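PDB 2RIJ: 2,3,4,5-tetrahydropyridine-2,6-dicarboxylate N-succinyltransferase from Campylobacter jejuni, which probably catalyses the succinyl-CoA-dependent conversion of cyclic tetrahydrodipicolinate into acyclic N-succinyl-L-2-amino-6-oxopimelate in the diaminopimelate route to lysine. Local coordinates for residues K144-L147 / L148-K152; K152-L155 / R156-N159; L180-L183 / R184-M188; R189-S193 / N194-K198. All coordinates share one frame; numbering follows the deposited sequence. Where two conformers were deposited one is given.

Contact 1 (K144-L147 / L148-K152); sequences KLYL and LSTKK
Thr150 folds back on Tyr146, one turn earlier, through both its backbone and its side chain. The carbonyl oxygen of Tyr146 is gripped twice: Thr150 OG1 donates to Tyr146 O at 2.7 Å, and Thr150 N reaches the same oxygen at 2.9 Å from the opposite face of the carbonyl plane. The hydroxyl gets there because chi1 of Thr150 (66°) places OG1 between the backbone N and the carbonyl carbon, turned back along the helix. The same torsion brings the methyl to the ring, with Thr150 CG2 lying 4.1 Å from Tyr146 CD2, at the ring's edge and near its plane. Tyr146 OH is held elsewhere, by His211 and Phe48 and by Lys191 of a second subunit.

A second pairing spans five residues. Lys152 CB comes within 3.9 Å of Leu147 CD2, the two side chains crossing at about a right angle. Beyond CB the lysine leaves the contact: a bend at chi2 (-91°) carries its amine to Gln55. Ser149 uses its hydroxyl outward too, bonding the carbonyl of Ala230.

The backbone closes the end of helix 138-149. Leu148 and Ser149 make ordinary helical bonds to Lys144 and Leu145, Lys151 N donates to Leu148 O at 3.0 Å, and Lys152 N makes a weak bond to Leu147 O. With Lys151 at positive phi (63°), these last two bonds, spanning three and five residues, define a Schellman motif, and the Leu147-Lys152 touch is the apolar contact commonly found across this helix C-terminal cap.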
loop_
_atom_site.group_PDB
_atom_site.type_symbol
_atom_site.label_atom_id
_atom_site.label_comp_id
_atom_site.label_asym_id
_atom_site.label_seq_id
_atom_site.Cartn_x
_atom_site.Cartn_y
_atom_site.Cartn_z
ATOM N N LYS A 144 49.301 15.633 12.240
ATOM C CA LYS A 144 47.900 15.941 11.993
ATOM C C LYS A 144 46.958 14.872 12.607
ATOM O O LYS A 144 46.014 15.200 13.301
ATOM C CB LYS A 144 47.664 16.103 10.492
ATOM C CG LYS A 144 48.299 17.411 9.910
ATOM C CD LYS A 144 48.367 17.434 8.392
ATOM C CE LYS A 144 48.814 18.795 7.849
ATOM N NZ LYS A 144 47.775 19.824 7.967
ATOM N N LEU A 145 47.264 13.597 12.408
ATOM C CA LEU A 145 46.417 12.537 12.976
ATOM C C LEU A 145 46.397 12.620 14.491
ATOM O O LEU A 145 45.351 12.451 15.090
ATOM C CB LEU A 145 46.866 11.173 12.489
ATOM C CG LEU A 145 46.643 10.885 10.983
ATOM C CD1 LEU A 145 47.255 9.533 10.578
ATOM C CD2 LEU A 145 45.145 10.998 10.538
ATOM N N TYR A 146 47.563 12.850 15.096
ATOM C CA TYR A 146 47.671 13.084 16.516
ATOM C C TYR A 146 46.905 14.278 16.981
ATOM O O TYR A 146 46.279 14.239 18.031
ATOM C CB TYR A 146 49.144 13.193 16.959
ATOM C CG TYR A 146 49.848 11.916 17.412
ATOM C CD1 TYR A 146 50.497 11.070 16.519
ATOM C CD2 TYR A 146 49.850 11.540 18.760
ATOM C CE1 TYR A 146 51.185 9.912 16.943
ATOM C CE2 TYR A 146 50.524 10.410 19.188
ATOM C CZ TYR A 146 51.204 9.593 18.285
ATOM O OH TYR A 146 51.879 8.502 18.788
ATOM N N LEU A 147 46.924 15.370 16.221
ATOM C CA LEU A 147 46.154 16.568 16.614
ATOM C C LEU A 147 44.655 16.249 16.752
ATOM O O LEU A 147 44.009 16.659 17.722
ATOM C CB LEU A 147 46.372 17.722 15.633
ATOM C CG LEU A 147 47.702 18.439 15.722
ATOM C CD1 LEU A 147 47.895 19.399 14.481
ATOM C CD2 LEU A 147 47.815 19.201 17.064
ATOM N N LEU A 148 44.155 15.419 15.833
ATOM C CA LEU A 148 42.757 14.925 15.854
ATOM C C LEU A 148 42.526 13.954 17.010
ATOM O O LEU A 148 41.647 14.187 17.819
ATOM C CB LEU A 148 42.372 14.310 14.511
ATOM C CG LEU A 148 42.198 15.286 13.333
ATOM C CD1 LEU A 148 42.357 14.543 12.003
ATOM C CD2 LEU A 148 40.866 16.036 13.470
ATOM N N SER A 149 43.319 12.890 17.106
ATOM C CA SER A 149 43.058 11.836 18.110
ATOM C C SER A 149 43.284 12.242 19.582
ATOM O O SER A 149 42.623 11.702 20.462
ATOM C CB SER A 149 43.787 10.559 17.747
ATOM O OG SER A 149 43.255 10.056 16.534
ATOM N N THR A 150 44.170 13.226 19.806
ATOM C CA THR A 150 44.392 13.823 21.121
ATOM C C THR A 150 43.369 14.925 21.411
ATOM O O THR A 150 43.359 15.468 22.490
ATOM C CB THR A 150 45.819 14.455 21.231
ATOM O OG1 THR A 150 45.922 15.579 20.325
ATOM C CG2 THR A 150 46.953 13.409 20.954
ATOM N N LYS A 151 42.536 15.272 20.425
ATOM C CA LYS A 151 41.511 16.277 20.506
ATOM C C LYS A 151 42.081 17.681 20.752
ATOM O O LYS A 151 41.394 18.522 21.303
ATOM C CB LYS A 151 40.434 15.897 21.534
ATOM C CG LYS A 151 39.781 14.558 21.245
ATOM C CD LYS A 151 38.543 14.254 22.131
ATOM C CE LYS A 151 38.897 13.872 23.533
ATOM N NZ LYS A 151 39.511 12.581 23.674
ATOM N N LYS A 152 43.308 17.944 20.292
ATOM C CA LYS A 152 43.865 19.327 20.350
ATOM C C LYS A 152 43.140 20.234 19.362
ATOM O O LYS A 152 43.085 21.443 19.551
ATOM C CB LYS A 152 45.370 19.339 20.038
ATOM C CG LYS A 152 46.258 18.633 21.049
ATOM C CD LYS A 152 46.732 19.574 22.100
ATOM C CE LYS A 152 47.642 18.909 23.096
ATOM N NZ LYS A 152 47.925 19.924 24.153
#

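Contact 2 (K152-L155 / R156-N159); sequences KVPL and RSIN
Pro154 and Ser157 close a type II beta turn in which one carbonyl oxygen takes two donors from one residue. Ser157 N supplies the turn's backbone bond to Pro154 O at 3.1 Å, arriving from above the carbonyl plane. Ser157 OG donates to the same oxygen over a shorter 2.6 Å, tilted 17° from that plane. A chi1 of 76° makes this possible, since OG then sits between the serine's own N and carbonyl carbon. Ser157 OG also lies 3.4 Å from Pro154 CD, and near Val153 CB, so a hydroxyl that donates to Pro154 O has carbon neighbours as well.

Arg156 occupies the third position of the turn, with positive phi (69°), and its N-H donors find partners outside the turn. Its backbone N donates to Asn248 OD1, while the extended side chain brings NE to the carbonyl of Ser264 and NH2 to the hydroxyl of Ser292. At the base of the turn, Val153 CG2 meets Ile158 CG2 at 4.0 Å, an apolar touch with the side chains roughly perpendicular.

Chemically, Pro154 O takes both donors of Ser157, which fixes the serine rotation as well as closing the turn; separately, the donors of Arg156 tie the loop to residues of the left-handed beta-helix.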
loop_
_atom_site.group_PDB
_atom_site.type_symbol
_atom_site.label_atom_id
_atom_site.label_comp_id
_atom_site.label_asym_id
_atom_site.label_seq_id
_atom_site.Cartn_x
_atom_site.Cartn_y
_atom_site.Cartn_z
ATOM N N LYS A 152 43.308 17.944 20.292
ATOM C CA LYS A 152 43.865 19.327 20.350
ATOM C C LYS A 152 43.140 20.234 19.362
ATOM O O LYS A 152 43.085 21.443 19.551
ATOM C CB LYS A 152 45.370 19.339 20.038
ATOM C CG LYS A 152 46.258 18.633 21.049
ATOM C CD LYS A 152 46.732 19.574 22.100
ATOM C CE LYS A 152 47.642 18.909 23.096
ATOM N NZ LYS A 152 47.925 19.924 24.153
ATOM N N VAL A 153 42.648 19.642 18.273
ATOM C CA VAL A 153 41.842 20.319 17.264
ATOM C C VAL A 153 40.538 19.537 17.026
ATOM O O VAL A 153 40.483 18.315 17.231
ATOM C CB VAL A 153 42.578 20.472 15.901
ATOM C CG1 VAL A 153 43.933 21.245 16.073
ATOM C CG2 VAL A 153 42.767 19.101 15.197
ATOM N N PRO A 154 39.465 20.244 16.645
ATOM C CA PRO A 154 38.197 19.549 16.340
ATOM C C PRO A 154 38.203 18.738 15.070
ATOM O O PRO A 154 38.977 19.012 14.137
ATOM C CB PRO A 154 37.169 20.678 16.233
ATOM C CG PRO A 154 37.855 21.902 16.738
ATOM C CD PRO A 154 39.306 21.717 16.598
ATOM N N LEU A 155 37.348 17.720 15.068
ATOM C CA LEU A 155 37.099 16.905 13.874
ATOM C C LEU A 155 36.803 17.815 12.682
ATOM O O LEU A 155 36.174 18.879 12.835
ATOM C CB LEU A 155 35.932 15.974 14.131
ATOM C CG LEU A 155 36.230 14.767 15.009
ATOM C CD1 LEU A 155 34.954 14.076 15.542
ATOM C CD2 LEU A 155 37.086 13.807 14.149
ATOM N N ARG A 156 37.329 17.427 11.533
ATOM C CA ARG A 156 37.209 18.150 10.244
ATOM C C ARG A 156 37.950 19.485 10.100
ATOM O O ARG A 156 37.960 20.069 9.005
ATOM C CB ARG A 156 35.743 18.404 9.891
ATOM C CG ARG A 156 34.837 17.223 9.908
ATOM C CD ARG A 156 33.418 17.784 9.609
ATOM N NE ARG A 156 32.409 16.793 9.727
ATOM C CZ ARG A 156 31.146 17.070 10.010
ATOM N NH1 ARG A 156 30.732 18.310 10.210
ATOM N NH2 ARG A 156 30.285 16.093 10.092
ATOM N N SER A 157 38.626 19.920 11.142
ATOM C CA SER A 157 39.147 21.267 11.209
ATOM C C SER A 157 40.530 21.392 10.572
ATOM O O SER A 157 41.008 22.504 10.414
ATOM C CB SER A 157 39.149 21.731 12.660
ATOM O OG SER A 157 40.213 21.145 13.368
ATOM N N ILE A 158 41.176 20.281 10.196
ATOM C CA ILE A 158 42.515 20.365 9.612
ATOM C C ILE A 158 42.650 19.619 8.302
ATOM O O ILE A 158 41.895 18.699 8.009
ATOM C CB ILE A 158 43.652 19.928 10.615
ATOM C CG1 ILE A 158 43.483 18.476 11.063
ATOM C CG2 ILE A 158 43.769 20.899 11.815
ATOM C CD1 ILE A 158 44.705 17.972 11.820
ATOM N N ASN A 159 43.625 20.036 7.508
ATOM C CA ASN A 159 43.794 19.547 6.137
ATOM C C ASN A 159 44.581 18.249 6.106
ATOM O O ASN A 159 45.743 18.202 6.485
ATOM C CB ASN A 159 44.456 20.646 5.285
ATOM C CG ASN A 159 44.400 20.358 3.808
ATOM O OD1 ASN A 159 44.464 19.225 3.412
ATOM N ND2 ASN A 159 44.339 21.417 2.973
#

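Contact 3 (L180-L183 / R184-M188); sequences LEYL and RANEM
Arg184 reaches back across Leu180 and Glu181 in the opening turns of helix 180-192, an example of the i to i+3 and i to i+4 side-chain pairings found along an alpha-helix.

The charged pairing comes first. Arg184 NH1 bonds Glu181 OE1 at 3.1 Å as part of a salt bridge, with the oxygen at the edge of the guanidinium and in its plane. The carboxylate is met from above its own plane, and the two flat groups are turned 42° apart. A bend at chi2 of Glu181 (47°) folds the carboxylate over toward the arginine; the glutamate was deposited in two conformers and this bridge belongs to the one described, so its occupancy is uncertain. Arg184 NH2 has further partners in the third subunit, the carboxylate of Asp216 and the carbonyl of Pro214.

Van der Waals packing involves the same group. Leu180 CB lies over one guanidinium face, 3.6 Å from Arg184 NH2, where the extended arginine chain passes obliquely.

Among backbone bonds, Arg184 N to Leu180 O and Ala185 N to Glu181 O are regular helical ones. At Asn186 the pattern slackens: its N makes only weak bonds, to the carbonyls of Tyr182 and Leu183.

The asparagine side chain makes the stronger link. Asn186 ND2 donates to Tyr182 O at 2.8 Å, in the carbonyl plane and on a lone pair. Tyr182, with CG anti to its N (chi1 175°), places its ring so that one face meets this amide, and Asn186 ND2 sits 3.2 Å above the Tyr182 ring plane, offset toward the rim.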
loop_
_atom_site.group_PDB
_atom_site.type_symbol
_atom_site.label_atom_id
_atom_site.label_comp_id
_atom_site.label_asym_id
_atom_site.label_seq_id
_atom_site.Cartn_x
_atom_site.Cartn_y
_atom_site.Cartn_z
ATOM N N LEU A 180 56.135 -4.831 2.769
ATOM C CA LEU A 180 55.671 -6.051 2.126
ATOM C C LEU A 180 56.825 -6.697 1.327
ATOM O O LEU A 180 56.963 -7.915 1.308
ATOM C CB LEU A 180 54.432 -5.776 1.230
ATOM C CG LEU A 180 53.165 -5.357 2.032
ATOM C CD1 LEU A 180 52.083 -4.803 1.116
ATOM C CD2 LEU A 180 52.642 -6.511 2.867
ATOM N N GLU A 181 57.666 -5.889 0.690
ATOM C CA GLU A 181 58.742 -6.426 -0.131
ATOM C C GLU A 181 59.778 -7.142 0.735
ATOM O O GLU A 181 60.426 -8.093 0.299
ATOM C CB GLU A 181 59.372 -5.323 -0.981
ATOM C CG GLU A 181 60.308 -5.827 -2.085
ATOM C CD GLU A 181 59.725 -6.994 -2.938
ATOM O OE1 GLU A 181 58.584 -6.920 -3.467
ATOM O OE2 GLU A 181 60.446 -8.003 -3.084
ATOM N N TYR A 182 59.901 -6.712 1.980
ATOM C CA TYR A 182 60.767 -7.399 2.927
ATOM C C TYR A 182 60.233 -8.826 3.247
ATOM O O TYR A 182 60.999 -9.793 3.349
ATOM C CB TYR A 182 60.935 -6.564 4.210
ATOM C CG TYR A 182 61.722 -7.298 5.249
ATOM C CD1 TYR A 182 63.111 -7.255 5.250
ATOM C CD2 TYR A 182 61.080 -8.102 6.182
ATOM C CE1 TYR A 182 63.840 -7.929 6.191
ATOM C CE2 TYR A 182 61.795 -8.798 7.110
ATOM C CZ TYR A 182 63.176 -8.693 7.119
ATOM O OH TYR A 182 63.877 -9.398 8.043
ATOM N N LEU A 183 58.922 -8.944 3.417
ATOM C CA LEU A 183 58.304 -10.221 3.656
ATOM C C LEU A 183 58.459 -11.123 2.444
ATOM O O LEU A 183 58.715 -12.321 2.573
ATOM C CB LEU A 183 56.818 -10.044 4.031
ATOM C CG LEU A 183 56.466 -9.432 5.373
ATOM C CD1 LEU A 183 54.936 -9.233 5.449
ATOM C CD2 LEU A 183 56.945 -10.262 6.583
ATOM N N ARG A 184 58.282 -10.569 1.252
ATOM C CA ARG A 184 58.430 -11.362 0.027
ATOM C C ARG A 184 59.867 -11.850 -0.087
ATOM O O ARG A 184 60.100 -13.029 -0.340
ATOM C CB ARG A 184 58.050 -10.536 -1.205
ATOM C CG ARG A 184 56.556 -10.179 -1.263
ATOM C CD ARG A 184 56.248 -9.286 -2.484
ATOM N NE ARG A 184 54.940 -8.665 -2.327
ATOM C CZ ARG A 184 54.729 -7.360 -2.264
ATOM N NH1 ARG A 184 55.722 -6.501 -2.429
ATOM N NH2 ARG A 184 53.514 -6.928 -2.030
ATOM N N ALA A 185 60.822 -10.933 0.083
ATOM C CA ALA A 185 62.258 -11.268 -0.030
ATOM C C ALA A 185 62.728 -12.330 0.990
ATOM O O ALA A 185 63.657 -13.091 0.718
ATOM C CB ALA A 185 63.126 -10.008 0.097
ATOM N N ASN A 186 62.090 -12.378 2.147
ATOM C CA ASN A 186 62.481 -13.252 3.234
ATOM C C ASN A 186 61.516 -14.382 3.539
ATOM O O ASN A 186 61.722 -15.127 4.479
ATOM C CB ASN A 186 62.693 -12.386 4.453
ATOM C CG ASN A 186 63.892 -11.473 4.278
ATOM O OD1 ASN A 186 65.004 -11.931 4.431
ATOM N ND2 ASN A 186 63.685 -10.223 3.876
ATOM N N GLU A 187 60.488 -14.545 2.707
ATOM C CA GLU A 187 59.447 -15.502 2.991
ATOM C C GLU A 187 59.959 -16.938 3.147
ATOM O O GLU A 187 59.518 -17.651 4.045
ATOM C CB GLU A 187 58.345 -15.456 1.919
ATOM C CG GLU A 187 57.121 -16.330 2.277
ATOM C CD GLU A 187 56.103 -16.466 1.140
ATOM O OE1 GLU A 187 56.300 -15.814 0.101
ATOM O OE2 GLU A 187 55.140 -17.262 1.298
HETATM N N MSE A 188 60.794 -17.407 2.215
HETATM C CA MSE A 188 61.274 -18.793 2.283
HETATM C C MSE A 188 62.044 -19.035 3.566
HETATM O O MSE A 188 61.768 -19.961 4.294
HETATM C CB MSE A 188 62.203 -19.097 1.122
HETATM C CG MSE A 188 61.526 -19.108 -0.174
HETATM SE SE MSE A 188 62.733 -19.756 -1.541
HETATM C CE MSE A 188 61.502 -19.614 -2.990
#

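Contact 4 (R189-S193 / N194-K198); sequences RLKMS and NQYPK
Leu190 and Gln195 are joined by the chain reversal that ends helix 180-192. Among backbone bonds, Gln195 N donates to Leu190 O at 2.7 Å, nearly straight at 174°, while Asn194 N makes a weak bond to Lys191 O.

Polar side chains add further bonds. Ser193 OG donates to Arg189 O at 2.8 Å, joining Ser193 N there from the opposite face of the carbonyl. Gln195 NE2 appears to donate to Ser193 OG, which lies in its amide plane, though the glutamine has two conformers and the approach is short, so the bond is tentative. A water accepts from Arg189 NH1 and, weakly and as tentatively, from Gln195 NE2.

Apolar contacts involve Leu190 and Lys191. Leu190 CD2 packs on Gln195 CB and Leu190 CD1 on Pro197 CD, both at 3.9 Å. Lys191 runs alongside Tyr196 in the same direction, its CG 4.0 Å from Tyr196 CD1 and its CE over a ring face; the cation-pi attraction of the amine is weak at most. That amine bonds Glu187 and reaches His211, Phe48 and Tyr146 of the third subunit.

With Asn194 at positive phi (57°), the arrangement is a Schellman motif, here capping a helix that packs against a neighbouring subunit.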
loop_
_atom_site.group_PDB
_atom_site.type_symbol
_atom_site.label_atom_id
_atom_site.label_comp_id
_atom_site.label_asym_id
_atom_site.label_seq_id
_atom_site.Cartn_x
_atom_site.Cartn_y
_atom_site.Cartn_z
ATOM N N ARG A 189 62.987 -18.145 3.834
ATOM C CA ARG A 189 63.827 -18.232 5.005
ATOM C C ARG A 189 62.976 -18.187 6.269
ATOM O O ARG A 189 63.141 -19.022 7.150
ATOM C CB ARG A 189 64.857 -17.098 4.963
ATOM C CG ARG A 189 65.674 -16.931 6.200
ATOM C CD ARG A 189 66.665 -15.762 6.057
ATOM N NE ARG A 189 66.094 -14.415 6.190
ATOM C CZ ARG A 189 65.646 -13.898 7.337
ATOM N NH1 ARG A 189 65.657 -14.621 8.459
ATOM N NH2 ARG A 189 65.166 -12.654 7.373
ATOM N N LEU A 190 62.058 -17.230 6.360
ATOM C CA LEU A 190 61.256 -17.061 7.559
ATOM C C LEU A 190 60.261 -18.217 7.788
ATOM O O LEU A 190 60.126 -18.749 8.902
ATOM C CB LEU A 190 60.530 -15.700 7.526
ATOM C CG LEU A 190 61.383 -14.418 7.657
ATOM C CD1 LEU A 190 60.568 -13.158 7.480
ATOM C CD2 LEU A 190 62.072 -14.371 9.005
ATOM N N LYS A 191 59.553 -18.630 6.754
ATOM C CA LYS A 191 58.616 -19.736 6.937
ATOM C C LYS A 191 59.321 -21.065 7.223
ATOM O O LYS A 191 58.850 -21.847 8.014
ATOM C CB LYS A 191 57.705 -19.913 5.750
ATOM C CG LYS A 191 56.693 -18.813 5.600
ATOM C CD LYS A 191 55.720 -19.153 4.536
ATOM C CE LYS A 191 54.470 -18.313 4.604
ATOM N NZ LYS A 191 53.643 -18.568 3.399
HETATM N N MSE A 192 60.422 -21.341 6.548
HETATM C CA MSE A 192 61.081 -22.665 6.705
HETATM C C MSE A 192 61.791 -22.757 8.044
HETATM O O MSE A 192 61.871 -23.834 8.626
HETATM C CB MSE A 192 62.066 -22.928 5.569
HETATM C CG MSE A 192 61.397 -23.117 4.233
HETATM SE SE MSE A 192 59.984 -24.553 4.168
HETATM C CE MSE A 192 58.323 -23.500 4.297
ATOM N N SER A 193 62.277 -21.618 8.513
ATOM C CA SER A 193 62.931 -21.513 9.825
ATOM C C SER A 193 61.922 -21.307 10.934
ATOM O O SER A 193 62.299 -21.178 12.072
ATOM C CB SER A 193 63.947 -20.372 9.827
ATOM O OG SER A 193 63.314 -19.141 9.892
ATOM N N ASN A 194 60.643 -21.258 10.586
ATOM C CA ASN A 194 59.560 -21.012 11.511
ATOM C C ASN A 194 59.692 -19.686 12.303
ATOM O O ASN A 194 59.530 -19.634 13.529
ATOM C CB ASN A 194 59.402 -22.195 12.440
ATOM C CG ASN A 194 58.083 -22.173 13.189
ATOM O OD1 ASN A 194 57.225 -21.361 12.910
ATOM N ND2 ASN A 194 57.912 -23.090 14.127
ATOM N N GLN A 195 59.961 -18.609 11.585
ATOM C CA GLN A 195 60.125 -17.290 12.151
ATOM C C GLN A 195 59.251 -16.286 11.373
ATOM O O GLN A 195 59.580 -15.132 11.310
ATOM C CB GLN A 195 61.586 -16.860 12.019
ATOM C CG GLN A 195 62.622 -17.732 12.745
ATOM C CD GLN A 195 64.038 -17.216 12.533
ATOM O OE1 GLN A 195 64.578 -16.517 13.383
ATOM N NE2 GLN A 195 64.626 -17.522 11.374
ATOM N N TYR A 196 58.178 -16.745 10.734
ATOM C CA TYR A 196 57.338 -15.824 9.934
ATOM C C TYR A 196 56.588 -14.904 10.904
ATOM O O TYR A 196 55.901 -15.395 11.807
ATOM C CB TYR A 196 56.367 -16.601 9.013
ATOM C CG TYR A 196 55.679 -15.691 7.997
ATOM C CD1 TYR A 196 56.412 -15.107 6.976
ATOM C CD2 TYR A 196 54.326 -15.399 8.081
ATOM C CE1 TYR A 196 55.848 -14.241 6.070
ATOM C CE2 TYR A 196 53.715 -14.530 7.148
ATOM C CZ TYR A 196 54.502 -13.949 6.142
ATOM O OH TYR A 196 53.969 -13.070 5.238
ATOM N N PRO A 197 56.703 -13.574 10.736
ATOM C CA PRO A 197 56.063 -12.725 11.739
ATOM C C PRO A 197 54.551 -12.770 11.662
ATOM O O PRO A 197 53.997 -13.015 10.578
ATOM C CB PRO A 197 56.566 -11.332 11.391
ATOM C CG PRO A 197 56.817 -11.373 9.999
ATOM C CD PRO A 197 57.386 -12.756 9.725
ATOM N N LYS A 198 53.886 -12.580 12.806
ATOM C CA LYS A 198 52.445 -12.571 12.852
ATOM C C LYS A 198 51.948 -11.225 12.333
ATOM O O LYS A 198 52.178 -10.169 12.968
ATOM C CB LYS A 198 51.902 -12.780 14.257
ATOM C CG LYS A 198 50.363 -12.577 14.300
ATOM C CD LYS A 198 49.783 -12.932 15.602
ATOM C CE LYS A 198 50.207 -11.914 16.681
ATOM N NZ LYS A 198 49.478 -10.632 16.647
HETATM O O HOH W 1 66.300 -17.524 9.374
#

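Overall arrangement
The four contacts form two local pairs along the chain. Contacts 1 and 2 follow each other through shared Lys152, their centres about 7 Å apart, and carry the N-terminal region from helix 138-149 into the next loop; they also touch where Lys144 NZ meets Asn159 O. Contacts 3 and 4 come later, about 10 Å apart by centres, both on helix 180-192 and both against the third subunit. Contact 1 lies about 34 Å from contact 3, centre to centre. The pairs meet across subunits instead: Lys191 reaches Tyr146 of a neighbour, so the projecting helix joins one chain to another's N-terminal region, consistent with a trimeric enzyme.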